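Local coordinates for chitinase (Thermococcus kodakarensis KOD1, PDB 5DHE), which hydrolyses chitin, the portion modelled here being its chitin-binding domain ChBD3, which probably holds the enzyme on its polysaccharide substrate, at residues F9-Q14 with Y21-N26; G29-V34 with Y91-L96. All blocks are in the same frame, centred on the assembly; numbering follows the deposited sequence.

In the fold
Both contacts belong to one all-beta domain built from two antiparallel sheets. Interaction 1 is the hairpin of strands 9-15 and 18-26, at one border of the four-stranded sheet; interaction 2 lies in the five-stranded sheet, where the chain entering strand 34-39 meets the end of strand 85-92. Their centres are about 17 Å apart, yet they touch through the core: Leu25 CD1 of the hairpin packs against Trp33 CD2 at 3.5 Å. Phe9 and Leu25 also reach Val35, the residue after interaction 2's 29-34 segment. A glycerol, probably from the crystallisation liquor, lies about 4 Å from the side chain of Tyr31 in interaction 2.

Interaction 1. Residues F9-Q14 with Y21-N26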
# COMPACT_ATOMS: atom_id res chain seq x y z
N PHE A 9 3.36 6.95 -5.50
CA PHE A 9 3.25 6.88 -4.03
C PHE A 9 3.51 8.19 -3.31
O PHE A 9 4.44 8.93 -3.65
CB PHE A 9 4.26 5.89 -3.42
CG PHE A 9 3.84 4.44 -3.43
CD1 PHE A 9 2.71 4.02 -2.75
CD2 PHE A 9 4.65 3.48 -4.04
CE1 PHE A 9 2.39 2.66 -2.66
CE2 PHE A 9 4.35 2.12 -3.95
CZ PHE A 9 3.21 1.71 -3.26
N SER A 10 2.69 8.46 -2.30
CA SER A 10 2.90 9.61 -1.41
C SER A 10 2.54 8.99 -0.06
O SER A 10 1.37 8.79 0.25
CB SER A 10 1.96 10.77 -1.72
OG SER A 10 2.29 11.86 -0.87
N VAL A 11 3.57 8.68 0.73
CA VAL A 11 3.41 7.98 2.00
C VAL A 11 3.87 8.76 3.22
O VAL A 11 4.93 9.39 3.21
CB VAL A 11 4.19 6.64 1.94
CG1 VAL A 11 4.04 5.86 3.23
CG2 VAL A 11 3.70 5.82 0.76
N LYS A 12 3.05 8.74 4.27
CA LYS A 12 3.38 9.43 5.51
C LYS A 12 3.26 8.40 6.62
O LYS A 12 2.26 7.68 6.68
CB LYS A 12 2.40 10.58 5.78
CG LYS A 12 2.47 11.71 4.76
CD LYS A 12 1.62 12.88 5.21
CE LYS A 12 1.85 14.08 4.31
NZ LYS A 12 1.77 13.70 2.88
N ILE A 13 4.25 8.34 7.50
CA ILE A 13 4.21 7.36 8.57
C ILE A 13 4.37 7.97 9.96
O ILE A 13 5.05 8.98 10.13
CB ILE A 13 5.29 6.27 8.34
CG1 ILE A 13 6.66 6.77 8.74
CG2 ILE A 13 5.33 5.90 6.85
CD1 ILE A 13 7.72 5.67 8.73
N GLN A 14 3.70 7.36 10.94
CA GLN A 14 3.73 7.80 12.33
C GLN A 14 4.01 6.56 13.15
O GLN A 14 3.24 5.60 13.09
CB GLN A 14 2.37 8.37 12.77
CG GLN A 14 1.93 9.65 12.07
CD GLN A 14 0.73 10.29 12.75
OE1 GLN A 14 -0.42 9.83 12.62
NE2 GLN A 14 0.99 11.36 13.50
N TYR A 21 0.48 4.01 8.48
CA TYR A 21 0.92 4.29 7.12
C TYR A 21 -0.25 4.93 6.40
O TYR A 21 -1.32 4.33 6.27
CB TYR A 21 1.35 3.00 6.41
CG TYR A 21 2.60 2.38 7.00
CD1 TYR A 21 2.53 1.59 8.14
CD2 TYR A 21 3.85 2.64 6.45
CE1 TYR A 21 3.68 1.07 8.73
CE2 TYR A 21 5.02 2.15 7.03
CZ TYR A 21 4.92 1.37 8.17
OH TYR A 21 6.05 0.91 8.77
N ASP A 22 -0.06 6.17 5.97
CA ASP A 22 -1.08 6.92 5.26
C ASP A 22 -0.58 6.91 3.83
O ASP A 22 0.43 7.55 3.51
CB ASP A 22 -1.15 8.35 5.80
CG ASP A 22 -2.28 9.14 5.20
OD1 ASP A 22 -2.39 9.20 3.96
OD2 ASP A 22 -3.06 9.73 5.97
N VAL A 23 -1.29 6.18 2.98
CA VAL A 23 -0.87 5.99 1.61
C VAL A 23 -1.74 6.66 0.57
O VAL A 23 -2.91 6.36 0.44
CB VAL A 23 -0.83 4.47 1.28
CG1 VAL A 23 -0.31 4.24 -0.14
CG2 VAL A 23 0.04 3.73 2.28
N THR A 24 -1.14 7.57 -0.19
CA THR A 24 -1.85 8.24 -1.26
C THR A 24 -1.26 7.72 -2.56
O THR A 24 -0.04 7.57 -2.70
CB THR A 24 -1.69 9.78 -1.17
OG1 THR A 24 -2.42 10.26 -0.03
CG2 THR A 24 -2.21 10.45 -2.44
N LEU A 25 -2.15 7.38 -3.49
CA LEU A 25 -1.75 6.89 -4.80
C LEU A 25 -2.20 7.90 -5.84
O LEU A 25 -3.39 8.09 -6.06
CB LEU A 25 -2.41 5.55 -5.10
CG LEU A 25 -2.21 4.44 -4.07
CD1 LEU A 25 -3.04 3.21 -4.52
CD2 LEU A 25 -0.72 4.08 -3.93
N ASN A 26 -1.22 8.55 -6.46
CA ASN A 26 -1.49 9.53 -7.50
C ASN A 26 -1.39 8.74 -8.79
O ASN A 26 -0.32 8.63 -9.41
CB ASN A 26 -0.46 10.65 -7.38
CG ASN A 26 -0.65 11.43 -6.09
OD1 ASN A 26 0.23 11.46 -5.22
ND2 ASN A 26 -1.82 12.04 -5.94
O HOH W 1 -0.16 10.05 2.16
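Phe9 lies alongside Leu25 and Val23 on the inner side of a beta hairpin whose strand 9-15 is outermost in the four-stranded sheet of this beta-sandwich, a member of the cellulose-binding-domain family. Ser10 pairs with Thr24, and Lys12 with Asp22, through two backbone hydrogen bonds each; the straightest runs from Asp22 N to Lys12 O (2.9 Å). The packed face carries Phe9, Val11, Ile13, Tyr21, Val23 and Leu25. Phe9 CG stands anti to the carbonyl carbon (chi1 -83°), which carries the ring alongside its neighbours: Val23 CG1 meets the ring edge in plane, 4.0 Å from Phe9 CD1, while Leu25 CD2 approaches obliquely, 3.6 Å from the same CD1. Met88 and Leu90 of the other sheet also touch this ring; an alanine in place of Phe9 would probably open a gap between the sheets, leaving Val23 CG1 and Leu25 CD2 without their aromatic neighbour. Farther along, Ile13 CG2 rests obliquely against Tyr21 CD2 (3.6 Å); the Tyr21 hydroxyl is hydrogen-bonded to Val85 N, and its ring stacks with Phe77. The other face, with Ser10, Lys12, Asp22 and Thr24, is looser and more polar. Lys12 NZ remains 6.2 Å from Asp22 OD1. Between the strands on this side, a water lies 2.8 Å from Ser10 O and 2.9 Å from Asp22 O, hydrogen-bonded to both.

Interaction 2. Residues G29-V34 with Y91-L96; sequences GTYDWV and YVNDQL
Val34 and Tyr91 form an antiparallel hydrogen-bonded pair where strands 34-39 and 85-92 meet in the five-stranded sheet of this beta-sandwich. Tyr91 N gives Val34 O a nearly straight bond of 2.8 Å (174° at the hydrogen), and Val34 N returns one of 3.0 Å to Tyr91 O in the carbonyl plane. Beyond this pair the two segments diverge: 29-34 bends in an inverse gamma turn centred on Asp32 and closed by a weak bond from Trp33 N to Tyr31 O, while 91-96 reverses in a type I' turn from Val92 to Gln95, which links strand 85-92 to 95-99 as a tight hairpin. Two waters bridge the segments here. One accepts from Asn93 N at 2.7 Å and donates to Asp32 O; the other accepts from Asp32 N and donates to Asn93 OD1. Asp32 OD1 makes a salt bridge with Lys69 NZ.

Around this polar seam the packing is led by Val92, whose side chain crosses that of Tyr31 at about a right angle. With CG1 anti to the backbone N (chi1 169°), that branch is sent over one face of the Tyr31 ring in a CH-pi contact, 3.9 Å from the centroid and offset toward the rim, and CG2 is left to reach Trp33 CB at 4.2 Å. Trp97 meets the Tyr31 ring edge-to-face. The Trp33 indole extends into the core, where it meets the Phe75 ring, its NE1 hydrogen-bonded to Asn68 O. Within 91-96, the turn brings Leu96 back beside Tyr91, its CD1 lying 3.7 Å above the plane of the Tyr91 ring.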
# COMPACT_ATOMS: atom_id res chain seq x y z
N GLY A 29 -5.59 7.98 -13.14
CA GLY A 29 -6.68 7.26 -13.77
C GLY A 29 -7.38 6.39 -12.75
O GLY A 29 -6.96 6.32 -11.59
N THR A 30 -8.45 5.71 -13.17
CA THR A 30 -9.22 4.83 -12.29
C THR A 30 -8.82 3.39 -12.62
O THR A 30 -9.03 2.94 -13.76
CB THR A 30 -10.71 5.06 -12.50
OG1 THR A 30 -11.00 6.44 -12.22
CG2 THR A 30 -11.54 4.19 -11.56
N TYR A 31 -8.29 2.68 -11.63
CA TYR A 31 -7.77 1.32 -11.83
C TYR A 31 -8.02 0.34 -10.69
O TYR A 31 -8.21 0.73 -9.54
CB TYR A 31 -6.24 1.37 -12.00
CG TYR A 31 -5.72 2.32 -13.06
CD1 TYR A 31 -5.80 1.98 -14.41
CD2 TYR A 31 -5.11 3.53 -12.72
CE1 TYR A 31 -5.26 2.81 -15.39
CE2 TYR A 31 -4.57 4.38 -13.70
CZ TYR A 31 -4.65 4.00 -15.03
OH TYR A 31 -4.08 4.78 -16.00
N ASP A 32 -7.96 -0.94 -11.03
CA ASP A 32 -8.06 -1.99 -10.02
C ASP A 32 -6.60 -2.13 -9.59
O ASP A 32 -5.89 -3.07 -9.99
CB ASP A 32 -8.60 -3.27 -10.65
CG ASP A 32 -10.06 -3.15 -11.03
OD1 ASP A 32 -10.86 -2.77 -10.16
OD2 ASP A 32 -10.41 -3.41 -12.20
N TRP A 33 -6.15 -1.18 -8.78
CA TRP A 33 -4.77 -1.17 -8.32
C TRP A 33 -4.52 -2.21 -7.24
O TRP A 33 -5.44 -2.70 -6.60
CB TRP A 33 -4.38 0.24 -7.83
CG TRP A 33 -5.26 0.85 -6.76
CD1 TRP A 33 -6.23 1.80 -6.95
CD2 TRP A 33 -5.22 0.60 -5.35
NE1 TRP A 33 -6.78 2.16 -5.75
CE2 TRP A 33 -6.18 1.43 -4.75
CE3 TRP A 33 -4.45 -0.26 -4.54
CZ2 TRP A 33 -6.40 1.44 -3.37
CZ3 TRP A 33 -4.67 -0.25 -3.17
CH2 TRP A 33 -5.64 0.59 -2.59
N VAL A 34 -3.25 -2.54 -7.04
CA VAL A 34 -2.85 -3.50 -6.03
C VAL A 34 -1.58 -2.96 -5.37
O VAL A 34 -0.66 -2.55 -6.06
CB VAL A 34 -2.49 -4.87 -6.65
CG1 VAL A 34 -1.93 -5.81 -5.56
CG2 VAL A 34 -3.72 -5.48 -7.31
N TYR A 91 1.07 -2.03 -8.21
CA TYR A 91 0.87 -2.71 -9.48
C TYR A 91 -0.46 -2.28 -10.08
O TYR A 91 -1.48 -2.16 -9.38
CB TYR A 91 0.81 -4.23 -9.28
CG TYR A 91 2.10 -4.83 -8.83
CD1 TYR A 91 3.08 -5.19 -9.75
CD2 TYR A 91 2.35 -5.02 -7.47
CE1 TYR A 91 4.29 -5.75 -9.32
CE2 TYR A 91 3.55 -5.56 -7.03
CZ TYR A 91 4.51 -5.92 -7.96
OH TYR A 91 5.70 -6.46 -7.53
N VAL A 92 -0.43 -2.05 -11.38
CA VAL A 92 -1.64 -1.68 -12.12
C VAL A 92 -1.55 -2.52 -13.39
O VAL A 92 -0.54 -2.47 -14.10
CB VAL A 92 -1.69 -0.18 -12.46
CG1 VAL A 92 -2.83 0.10 -13.46
CG2 VAL A 92 -1.94 0.63 -11.20
N ASN A 93 -2.58 -3.33 -13.64
CA ASN A 93 -2.60 -4.20 -14.81
C ASN A 93 -1.32 -5.02 -14.97
O ASN A 93 -0.71 -5.07 -16.05
CB ASN A 93 -2.88 -3.36 -16.07
CG ASN A 93 -4.28 -2.76 -16.04
OD1 ASN A 93 -5.24 -3.45 -15.67
ND2 ASN A 93 -4.41 -1.49 -16.41
N ASP A 94 -0.93 -5.66 -13.87
CA ASP A 94 0.23 -6.54 -13.82
C ASP A 94 1.57 -5.92 -14.17
O ASP A 94 2.48 -6.61 -14.64
CB ASP A 94 -0.02 -7.77 -14.69
CG ASP A 94 -1.22 -8.57 -14.22
OD1 ASP A 94 -1.25 -8.97 -13.04
OD2 ASP A 94 -2.15 -8.79 -15.03
N GLN A 95 1.70 -4.62 -13.95
CA GLN A 95 2.95 -3.92 -14.21
C GLN A 95 3.32 -3.16 -12.95
O GLN A 95 2.45 -2.62 -12.27
CB GLN A 95 2.80 -2.94 -15.37
CG GLN A 95 2.56 -3.63 -16.71
CD GLN A 95 2.43 -2.65 -17.87
OE1 GLN A 95 2.68 -3.02 -19.02
NE2 GLN A 95 2.02 -1.43 -17.58
N LEU A 96 4.61 -3.11 -12.63
CA LEU A 96 5.07 -2.40 -11.44
C LEU A 96 5.13 -0.91 -11.78
O LEU A 96 5.91 -0.48 -12.63
CB LEU A 96 6.45 -2.93 -11.03
CG LEU A 96 7.08 -2.28 -9.79
CD1 LEU A 96 6.25 -2.61 -8.56
CD2 LEU A 96 8.51 -2.79 -9.61
O HOH W 2 -7.22 -1.58 -13.95
O HOH W 3 -5.11 -3.35 -12.68